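Local coordinates for protein SGNH-hydrolase family esterase (Altererythrobacter indicus, PDB 7C2A) that hydrolyses ester bonds as a marine bacterial SGNH-hydrolase and may act on lysophospholipids, as relatives do, at residues S14-Y19 / I76-G81; G24-A29 / I44-V49; S50-T53 / Q59-K62; E151-A154 / L159-K162. One frame throughout, in Å; residues are numbered along the deposited sequence.

Interaction 1 of 4, residues S14-Y19 / I76-G81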
loop_
_atom_site.group_PDB
_atom_site.type_symbol
_atom_site.label_atom_id
_atom_site.label_comp_id
_atom_site.label_asym_id
_atom_site.label_seq_id
_atom_site.Cartn_x
_atom_site.Cartn_y
_atom_site.Cartn_z
ATOM N N SER A 14 -3.981 1.943 -2.802
ATOM C CA SER A 14 -4.887 2.992 -2.337
ATOM C C SER A 14 -4.218 3.978 -1.389
ATOM O O SER A 14 -4.714 5.103 -1.241
ATOM C CB SER A 14 -6.120 2.386 -1.665
ATOM O OG SER A 14 -5.742 1.537 -0.595
ATOM N N LEU A 15 -3.119 3.592 -0.739
ATOM C CA LEU A 15 -2.419 4.520 0.143
ATOM C C LEU A 15 -1.663 5.590 -0.627
ATOM O O LEU A 15 -1.347 6.642 -0.056
ATOM C CB LEU A 15 -1.467 3.759 1.066
ATOM C CG LEU A 15 -2.086 2.690 1.965
ATOM C CD1 LEU A 15 -1.011 2.028 2.808
ATOM C CD2 LEU A 15 -3.154 3.293 2.872
ATOM N N PHE A 16 -1.321 5.336 -1.886
ATOM C CA PHE A 16 -0.786 6.374 -2.753
ATOM C C PHE A 16 -1.859 7.022 -3.616
ATOM O O PHE A 16 -1.786 8.227 -3.870
ATOM C CB PHE A 16 0.327 5.812 -3.650
ATOM C CG PHE A 16 1.663 5.653 -2.965
ATOM C CD1 PHE A 16 1.834 5.946 -1.622
ATOM C CD2 PHE A 16 2.752 5.205 -3.688
ATOM C CE1 PHE A 16 3.081 5.795 -1.023
ATOM C CE2 PHE A 16 3.990 5.048 -3.099
ATOM C CZ PHE A 16 4.161 5.357 -1.767
ATOM N N ALA A 17 -2.866 6.259 -4.058
ATOM C CA ALA A 17 -3.916 6.828 -4.902
ATOM C C ALA A 17 -4.732 7.888 -4.174
ATOM O O ALA A 17 -5.316 8.764 -4.823
ATOM C CB ALA A 17 -4.848 5.728 -5.408
ATOM N N GLY A 18 -4.810 7.821 -2.848
ATOM C CA GLY A 18 -5.595 8.779 -2.088
ATOM C C GLY A 18 -7.057 8.397 -1.969
ATOM O O GLY A 18 -7.938 9.263 -2.018
ATOM N N TYR A 19 -7.327 7.105 -1.786
ATOM C CA TYR A 19 -8.700 6.624 -1.712
ATOM C C TYR A 19 -9.456 7.324 -0.588
ATOM O O TYR A 19 -8.983 7.393 0.551
ATOM C CB TYR A 19 -8.707 5.112 -1.488
ATOM C CG TYR A 19 -10.072 4.581 -1.119
ATOM C CD1 TYR A 19 -11.019 4.315 -2.096
ATOM C CD2 TYR A 19 -10.418 4.360 0.207
ATOM C CE1 TYR A 19 -12.272 3.840 -1.763
ATOM C CE2 TYR A 19 -11.664 3.893 0.550
ATOM C CZ TYR A 19 -12.588 3.630 -0.439
ATOM O OH TYR A 19 -13.833 3.153 -0.096
ATOM N N ILE A 76 9.420 5.013 -5.328
ATOM C CA ILE A 76 8.913 4.610 -4.024
ATOM C C ILE A 76 7.901 3.505 -4.264
ATOM O O ILE A 76 6.907 3.715 -4.964
ATOM C CB ILE A 76 8.259 5.789 -3.284
ATOM C CG1 ILE A 76 9.194 7.006 -3.221
ATOM C CG2 ILE A 76 7.814 5.334 -1.902
ATOM C CD1 ILE A 76 8.551 8.267 -2.637
ATOM N N VAL A 77 8.136 2.326 -3.693
ATOM C CA VAL A 77 7.306 1.153 -3.965
ATOM C C VAL A 77 6.543 0.804 -2.696
ATOM O O VAL A 77 7.148 0.539 -1.648
ATOM C CB VAL A 77 8.142 -0.036 -4.454
ATOM C CG1 VAL A 77 7.268 -1.272 -4.625
ATOM C CG2 VAL A 77 8.854 0.305 -5.748
ATOM N N GLU A 78 5.213 0.782 -2.801
ATOM C CA GLU A 78 4.315 0.620 -1.658
ATOM C C GLU A 78 3.229 -0.375 -2.059
ATOM O O GLU A 78 2.170 0.015 -2.538
ATOM C CB GLU A 78 3.732 1.981 -1.293
ATOM C CG GLU A 78 2.727 1.981 -0.170
ATOM C CD GLU A 78 1.285 1.866 -0.647
ATOM O OE1 GLU A 78 0.551 1.061 -0.028
ATOM O OE2 GLU A 78 0.876 2.563 -1.599
ATOM N N LEU A 79 3.497 -1.666 -1.876
ATOM C CA LEU A 79 2.559 -2.695 -2.299
ATOM C C LEU A 79 2.646 -3.871 -1.340
ATOM O O LEU A 79 3.683 -4.118 -0.716
ATOM C CB LEU A 79 2.843 -3.199 -3.716
ATOM C CG LEU A 79 2.529 -2.216 -4.837
ATOM C CD1 LEU A 79 3.046 -2.779 -6.151
ATOM C CD2 LEU A 79 1.045 -1.970 -4.924
ATOM N N GLY A 80 1.550 -4.624 -1.276
ATOM C CA GLY A 80 1.470 -5.824 -0.460
ATOM C C GLY A 80 0.289 -5.812 0.481
ATOM O O GLY A 80 -0.192 -6.868 0.905
ATOM N N GLY A 81 -0.197 -4.619 0.817
ATOM C CA GLY A 81 -1.360 -4.534 1.681
ATOM C C GLY A 81 -2.566 -5.265 1.123
ATOM O O GLY A 81 -3.311 -5.905 1.866
#
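Ile76, the first residue of 76-81 to meet the helical turn 14-17, touches the rim of the Phe16 ring: its CG2 methyl lies 3.7 Å from Phe16 CZ, close to the ring plane. The carbonyl of the same residue reaches this edge in plane, with Ile76 O 3.7 Å from Phe16 CE2. Two residues on, Glu78 takes over the face. Its CB stands 3.8 Å from the ring centroid and 26° off the normal, a CH-pi contact. Because CG is anti to the backbone N (chi1 177°) and the chain then bends sharply at chi2, the carboxylate folds back along the ring toward the helix, its plane 62° from that of the aromatic group. OE2 thus hovers over the near rim, 3.5 Å from Phe16 CG, while OE1 rests against Leu15, 3.4 Å from its CD1. Across the ring plane from Glu78, Tyr27 brings a nearly parallel ring. An alanine in place of Phe16 would probably open a gap between strand 74-78 and the turn, leaving the stem of Glu78 and the methyl of Ile76 without their aromatic partner. The Gly-Asp-Ser-Leu sequence for which the GDSL family is named runs from the end of strand 6-12 into this turn. No hydrogen bond joins the two segments directly; instead Glu78 OE2 accepts from the backbone N of Asp13, within that sequence. Glu78 therefore works in two ways, its stem as apolar packing and its buried carboxylate as a polar tie to the motif, in apolar surroundings that might raise its pKa, though that N-H would favour the charged form.

Interaction 2 of 4, residues G24-A29 / I44-V49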
loop_
_atom_site.group_PDB
_atom_site.type_symbol
_atom_site.label_atom_id
_atom_site.label_comp_id
_atom_site.label_asym_id
_atom_site.label_seq_id
_atom_site.Cartn_x
_atom_site.Cartn_y
_atom_site.Cartn_z
ATOM N N GLY A 24 -5.554 16.620 -4.171
ATOM C CA GLY A 24 -4.407 17.203 -3.517
ATOM C C GLY A 24 -4.148 16.715 -2.110
ATOM O O GLY A 24 -3.161 17.143 -1.501
ATOM N N GLU A 25 -4.988 15.831 -1.577
ATOM C CA GLU A 25 -4.814 15.329 -0.223
ATOM C C GLU A 25 -4.072 14.001 -0.148
ATOM O O GLU A 25 -3.745 13.562 0.957
ATOM C CB GLU A 25 -6.171 15.192 0.473
ATOM C CG GLU A 25 -6.903 16.521 0.666
ATOM C CD GLU A 25 -8.248 16.365 1.350
ATOM O OE1 GLU A 25 -8.857 15.284 1.244
ATOM O OE2 GLU A 25 -8.698 17.332 2.000
ATOM N N SER A 26 -3.783 13.359 -1.277
ATOM C CA SER A 26 -3.116 12.064 -1.234
ATOM C C SER A 26 -1.688 12.211 -0.734
ATOM O O SER A 26 -1.084 13.286 -0.777
ATOM C CB SER A 26 -3.079 11.426 -2.624
ATOM O OG SER A 26 -2.155 12.085 -3.476
ATOM N N TYR A 27 -1.151 11.093 -0.255
ATOM C CA TYR A 27 0.233 11.056 0.209
ATOM C C TYR A 27 1.230 11.574 -0.822
ATOM O O TYR A 27 2.079 12.403 -0.457
ATOM C CB TYR A 27 0.571 9.665 0.772
ATOM C CG TYR A 27 2.023 9.520 1.142
ATOM C CD1 TYR A 27 2.958 9.079 0.215
ATOM C CD2 TYR A 27 2.465 9.834 2.414
ATOM C CE1 TYR A 27 4.277 8.964 0.541
ATOM C CE2 TYR A 27 3.790 9.720 2.746
ATOM C CZ TYR A 27 4.700 9.282 1.808
ATOM O OH TYR A 27 6.036 9.146 2.082
ATOM N N PRO A 28 1.198 11.151 -2.095
ATOM C CA PRO A 28 2.176 11.701 -3.051
ATOM C C PRO A 28 2.061 13.206 -3.222
ATOM O O PRO A 28 3.089 13.896 -3.296
ATOM C CB PRO A 28 1.895 10.908 -4.336
ATOM C CG PRO A 28 1.310 9.613 -3.829
ATOM C CD PRO A 28 0.435 10.040 -2.690
ATOM N N ALA A 29 0.835 13.733 -3.264
ATOM C CA ALA A 29 0.660 15.175 -3.426
ATOM C C ALA A 29 1.182 15.940 -2.217
ATOM O O ALA A 29 1.858 16.967 -2.362
ATOM C CB ALA A 29 -0.813 15.507 -3.667
ATOM N N ILE A 44 6.032 14.495 -8.323
ATOM C CA ILE A 44 5.796 13.117 -7.927
ATOM C C ILE A 44 4.694 12.549 -8.797
ATOM O O ILE A 44 3.550 13.024 -8.769
ATOM C CB ILE A 44 5.482 12.990 -6.432
ATOM C CG1 ILE A 44 6.620 13.629 -5.628
ATOM C CG2 ILE A 44 5.322 11.515 -6.076
ATOM C CD1 ILE A 44 6.584 13.350 -4.141
ATOM N N ILE A 45 5.052 11.531 -9.576
ATOM C CA ILE A 45 4.109 10.793 -10.405
ATOM C C ILE A 45 3.277 9.922 -9.483
ATOM O O ILE A 45 3.807 9.019 -8.822
ATOM C CB ILE A 45 4.854 9.895 -11.402
ATOM C CG1 ILE A 45 5.873 10.662 -12.232
ATOM C CG2 ILE A 45 3.874 9.142 -12.287
ATOM C CD1 ILE A 45 6.994 9.760 -12.692
ATOM N N ASN A 46 1.977 10.162 -9.442
ATOM C CA ASN A 46 1.105 9.333 -8.620
ATOM C C ASN A 46 0.691 8.127 -9.447
ATOM O O ASN A 46 -0.253 8.187 -10.242
ATOM C CB ASN A 46 -0.094 10.114 -8.097
ATOM C CG ASN A 46 -0.825 9.354 -7.020
ATOM O OD1 ASN A 46 -0.794 8.115 -7.006
ATOM N ND2 ASN A 46 -1.473 10.061 -6.111
ATOM N N ALA A 47 1.420 7.029 -9.262
ATOM C CA ALA A 47 1.083 5.745 -9.856
ATOM C C ALA A 47 0.456 4.816 -8.829
ATOM O O ALA A 47 0.674 3.602 -8.862
ATOM C CB ALA A 47 2.296 5.111 -10.533
ATOM N N GLY A 48 -0.315 5.375 -7.903
ATOM C CA GLY A 48 -1.105 4.559 -7.011
ATOM C C GLY A 48 -2.371 4.098 -7.710
ATOM O O GLY A 48 -3.034 4.861 -8.417
ATOM N N VAL A 49 -2.685 2.817 -7.541
ATOM C CA VAL A 49 -3.909 2.241 -8.084
ATOM C C VAL A 49 -4.607 1.519 -6.947
ATOM O O VAL A 49 -4.052 0.574 -6.371
ATOM C CB VAL A 49 -3.636 1.274 -9.243
ATOM C CG1 VAL A 49 -4.928 0.611 -9.684
ATOM C CG2 VAL A 49 -3.013 2.027 -10.397
#
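Pro28 and Asn46 bring the start of helix 27-35 against edge strand 42-48, their CA atoms 6.1 Å apart. The ring of Pro28 supplies the broad apolar surface. Its CB meets CG2 of Ile44 at 3.9 Å, and the longer branch of the isoleucine reaches the helix backbone, CD1 lying 3.6 Å from Pro28 O. Pro28 CG instead packs on the amide of Asn46, 3.6 Å from ND2. Proline suits this place in the chain: Ser26 is the N-cap, so Pro28 falls in the first helical turn, where a backbone N-H is not needed by a preceding carbonyl. The contact belongs to a beta-alpha-beta crossover of the SGNH fold, in which helix 27-35 links strand 6-12 to its parallel neighbour 42-48, and Pro28 packs the helix start onto the second of these strands. With CG anti to the backbone N (chi1 -168°), Asn46 holds its amide between the helix and its own strand end, and both amide atoms are used. ND2 donates to Phe16 O, in the turn following strand 6-12. OD1 accepts from Gly48 N at 2.9 Å with an N-H...O angle of 157°, the donor lying in the carbonyl plane: an Asx turn. A leucine in place of Asn46 would probably leave Phe16 O and Gly48 N without these mates and set the end of the strand free to shift. The backbone of Ile44 is held as well, its N donating to Glu32 OE1, farther along the helix.

Interaction 3 of 4, residues S50-T53 / Q59-K62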
loop_
_atom_site.group_PDB
_atom_site.type_symbol
_atom_site.label_atom_id
_atom_site.label_comp_id
_atom_site.label_asym_id
_atom_site.label_seq_id
_atom_site.Cartn_x
_atom_site.Cartn_y
_atom_site.Cartn_z
ATOM N N SER A 50 -5.810 1.973 -6.610
ATOM C CA SER A 50 -6.577 1.365 -5.496
ATOM C C SER A 50 -6.792 -0.128 -5.758
ATOM O O SER A 50 -7.124 -0.484 -6.890
ATOM C CB SER A 50 -7.872 2.096 -5.277
ATOM O OG SER A 50 -7.608 3.403 -4.792
ATOM N N GLY A 51 -6.560 -0.954 -4.736
ATOM C CA GLY A 51 -6.772 -2.412 -4.835
ATOM C C GLY A 51 -5.641 -3.172 -5.506
ATOM O O GLY A 51 -5.744 -4.395 -5.590
ATOM N N ASP A 52 -4.580 -2.494 -5.941
ATOM C CA ASP A 52 -3.474 -3.211 -6.624
ATOM C C ASP A 52 -2.781 -4.190 -5.673
ATOM O O ASP A 52 -2.359 -3.794 -4.585
ATOM C CB ASP A 52 -2.393 -2.253 -7.127
ATOM C CG ASP A 52 -2.273 -2.205 -8.640
ATOM O OD1 ASP A 52 -3.295 -2.398 -9.314
ATOM O OD2 ASP A 52 -1.167 -1.955 -9.114
ATOM N N THR A 53 -2.679 -5.440 -6.106
ATOM C CA THR A 53 -1.880 -6.446 -5.369
ATOM C C THR A 53 -0.443 -6.365 -5.904
ATOM O O THR A 53 -0.179 -5.640 -6.879
ATOM C CB THR A 53 -2.381 -7.857 -5.692
ATOM O OG1 THR A 53 -2.330 -7.983 -7.114
ATOM C CG2 THR A 53 -3.786 -8.120 -5.193
ATOM N N GLN A 59 2.476 -6.593 -13.034
ATOM C CA GLN A 59 1.915 -6.612 -14.378
ATOM C C GLN A 59 2.073 -5.274 -15.090
ATOM O O GLN A 59 2.175 -5.241 -16.324
ATOM C CB GLN A 59 0.442 -6.989 -14.307
ATOM C CG GLN A 59 -0.171 -7.291 -15.666
ATOM C CD GLN A 59 0.351 -8.595 -16.241
ATOM O OE1 GLN A 59 0.532 -9.571 -15.514
ATOM N NE2 GLN A 59 0.598 -8.620 -17.542
ATOM N N ARG A 60 2.111 -4.165 -14.348
ATOM C CA ARG A 60 2.102 -2.835 -14.947
ATOM C C ARG A 60 3.399 -2.057 -14.796
ATOM O O ARG A 60 3.496 -0.968 -15.367
ATOM C CB ARG A 60 0.911 -1.985 -14.469
ATOM C CG ARG A 60 0.974 -1.591 -13.013
ATOM C CD ARG A 60 -0.153 -0.614 -12.631
ATOM N NE ARG A 60 -0.193 -0.468 -11.176
ATOM C CZ ARG A 60 0.164 0.623 -10.500
ATOM N NH1 ARG A 60 0.522 1.725 -11.141
ATOM N NH2 ARG A 60 0.145 0.613 -9.176
ATOM N N ILE A 61 4.401 -2.562 -14.070
ATOM C CA ILE A 61 5.568 -1.724 -13.789
ATOM C C ILE A 61 6.273 -1.282 -15.072
ATOM O O ILE A 61 6.655 -0.115 -15.208
ATOM C CB ILE A 61 6.518 -2.369 -12.760
ATOM C CG1 ILE A 61 7.704 -1.433 -12.470
ATOM C CG2 ILE A 61 7.037 -3.733 -13.236
ATOM C CD1 ILE A 61 7.347 -0.095 -11.798
ATOM N N LYS A 62 6.468 -2.197 -16.025
ATOM C CA LYS A 62 7.130 -1.817 -17.273
ATOM C C LYS A 62 6.333 -0.755 -18.020
ATOM O O LYS A 62 6.894 0.232 -18.507
ATOM C CB LYS A 62 7.334 -3.044 -18.164
ATOM C CG LYS A 62 8.540 -3.908 -17.817
ATOM C CD LYS A 62 8.622 -5.105 -18.768
ATOM C CE LYS A 62 9.798 -6.023 -18.454
ATOM N NZ LYS A 62 11.106 -5.415 -18.807
#
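Asp52 and Arg60 join across the loop that leads from strand 42-48 into helix 54-66, with Thr53 as the N-cap, its OG1 accepting from Ala56 N. The Gly-Asp-Thr sequence here is consistent with the glycine block, a signature of SGNH hydrolases. The two side chains approach from opposite directions and form a salt bridge through a single carboxylate oxygen. Arg60 sets out from the helix with CG wedged between its backbone N and carbonyl carbon (chi1 68°), then runs extended to NE, a reach that spans much of the 10.0 Å between the CA atoms of Asp52 and Arg60. Asp52 answers with a nearly eclipsed first torsion (chi1 -114°), which the paired bonds may help to pay for. The guanidinium comes side-on: NE and NH2 both point at the same oxygen, which lies close to their plane, at the edge of the group. The carboxylate plane is turned 60° from it. Both donors reach that oxygen from one face of the carboxylate, NE on the syn side and moderately out of the plane, NH2 farther above it. The remaining nitrogen, NH1, donates to Ala47 O, so the guanidinium is fixed in rotation between loop and strand end. Of the two bonds, Arg60 NE to Asp52 OD2 is the shorter and straighter at 2.7 Å, against 2.9 Å from NH2 to that same OD2.

Interaction 4 of 4, residues E151-A154 / L159-K162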
loop_
_atom_site.group_PDB
_atom_site.type_symbol
_atom_site.label_atom_id
_atom_site.label_comp_id
_atom_site.label_asym_id
_atom_site.label_seq_id
_atom_site.Cartn_x
_atom_site.Cartn_y
_atom_site.Cartn_z
ATOM N N GLU A 151 3.232 3.531 10.472
ATOM C CA GLU A 151 3.498 3.652 11.901
ATOM C C GLU A 151 2.875 4.908 12.502
ATOM O O GLU A 151 2.323 4.866 13.609
ATOM C CB GLU A 151 5.004 3.643 12.143
ATOM C CG GLU A 151 5.390 3.654 13.609
ATOM C CD GLU A 151 6.882 3.462 13.797
ATOM O OE1 GLU A 151 7.659 4.106 13.062
ATOM O OE2 GLU A 151 7.276 2.667 14.677
ATOM N N ALA A 152 2.934 6.030 11.787
ATOM C CA ALA A 152 2.494 7.284 12.386
ATOM C C ALA A 152 0.990 7.349 12.597
ATOM O O ALA A 152 0.531 8.221 13.342
ATOM C CB ALA A 152 2.986 8.470 11.564
ATOM N N VAL A 153 0.205 6.463 11.994
ATOM C CA VAL A 153 -1.226 6.410 12.275
ATOM C C VAL A 153 -1.620 5.176 13.064
ATOM O O VAL A 153 -2.810 4.999 13.365
ATOM C CB VAL A 153 -2.087 6.583 11.009
ATOM C CG1 VAL A 153 -1.835 7.944 10.384
ATOM C CG2 VAL A 153 -1.820 5.462 10.016
ATOM N N ALA A 154 -0.648 4.345 13.460
ATOM C CA ALA A 154 -0.946 3.033 14.029
ATOM C C ALA A 154 -1.739 3.148 15.321
ATOM O O ALA A 154 -2.583 2.294 15.620
ATOM C CB ALA A 154 0.356 2.273 14.280
ATOM N N LEU A 159 -7.226 9.387 12.964
ATOM C CA LEU A 159 -6.562 9.751 11.721
ATOM C C LEU A 159 -6.805 8.725 10.629
ATOM O O LEU A 159 -6.147 8.776 9.580
ATOM C CB LEU A 159 -5.062 9.924 11.952
ATOM C CG LEU A 159 -4.659 11.017 12.944
ATOM C CD1 LEU A 159 -3.156 11.061 13.062
ATOM C CD2 LEU A 159 -5.208 12.378 12.539
ATOM N N ILE A 160 -7.735 7.800 10.853
ATOM C CA ILE A 160 -8.063 6.732 9.917
ATOM C C ILE A 160 -9.508 6.920 9.479
ATOM O O ILE A 160 -10.391 7.152 10.316
ATOM C CB ILE A 160 -7.855 5.352 10.569
ATOM C CG1 ILE A 160 -6.397 5.186 11.008
ATOM C CG2 ILE A 160 -8.263 4.234 9.631
ATOM C CD1 ILE A 160 -5.415 5.455 9.912
ATOM N N GLN A 161 -9.743 6.845 8.173
ATOM C CA GLN A 161 -11.088 6.990 7.639
ATOM C C GLN A 161 -11.954 5.834 8.104
ATOM O O GLN A 161 -11.488 4.707 8.261
ATOM C CB GLN A 161 -11.063 6.939 6.113
ATOM C CG GLN A 161 -10.270 8.031 5.441
ATOM C CD GLN A 161 -10.329 7.913 3.933
ATOM O OE1 GLN A 161 -11.378 7.596 3.368
ATOM N NE2 GLN A 161 -9.196 8.131 3.275
ATOM N N LYS A 162 -13.220 6.136 8.357
ATOM C CA LYS A 162 -14.228 5.111 8.575
ATOM C C LYS A 162 -14.806 4.760 7.210
ATOM O O LYS A 162 -15.431 5.603 6.558
ATOM C CB LYS A 162 -15.316 5.632 9.510
ATOM C CG LYS A 162 -16.429 4.632 9.792
ATOM C CD LYS A 162 -15.877 3.268 10.186
ATOM C CE LYS A 162 -16.274 2.887 11.609
ATOM N NZ LYS A 162 -15.258 3.341 12.600
#
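Val153 packs against Leu159 and Ile160 at the surface, and apolar contact is all that passes between 151-154 and 159-162. The tighter half is with the isoleucine. Ile160 CD1, the end of its longer branch, comes in obliquely beside the valine and lies 3.6 Å from Val153 CG2 and 3.7 Å from Val153 CB. The second methyl turns to the other partner: Val153 CG1 meets Leu159 at the base of its side chain, 4.1 Å from CB. The valine's first torsion explains the division, for CG1 sits anti to the carbonyl carbon (chi1 -62°), leaving CG2 between the backbone N and the carbonyl carbon, on the side where Ile160 arrives. Polar bonds act within and around the segments. A backbone bond from Ala154 N to Glu151 O, 3.0 Å long, closes a turn that presents Val153 to the other segment. Gln161 NE2 donates to Tyr19 O, tying the residue after Ile160 to the loop that follows helix 14-17. Just downstream come Asp163 and His166, placed as in the Asp-x-x-His block of the SGNH family; His166 and His164 bind a cadmium ion in the crystal, and the side chain of Ile160 is about 13 Å from a bound cadmium. The whole contact folds one long connection onto itself, between the edge strand 144-146 and the C-terminal helix 169-186, with Ala154 resting on Phe148 and Gln161 on Leu21.

The four contacts grade from core to surface. Interaction 1 is buried near the centre of the chain, interactions 2 and 3 are partly buried, and interaction 4 lies outside, its centre about 24 Å from that of interaction 3. Interactions 1 and 2 reach the same parallel sheet, through strands 74-78 and 42-48, and meet where Asn46 ND2 binds Phe16 O. Interaction 3 follows on from strand 42-48 and is tied back to it where Arg60 NH1 donates to Ala47 O; interaction 4 is joined to interaction 1 by Gln161 and Tyr19. Chemistry changes with place: aromatic packing around a buried carboxylate, proline against an amide, a charged pair, and finally aliphatic contact alone.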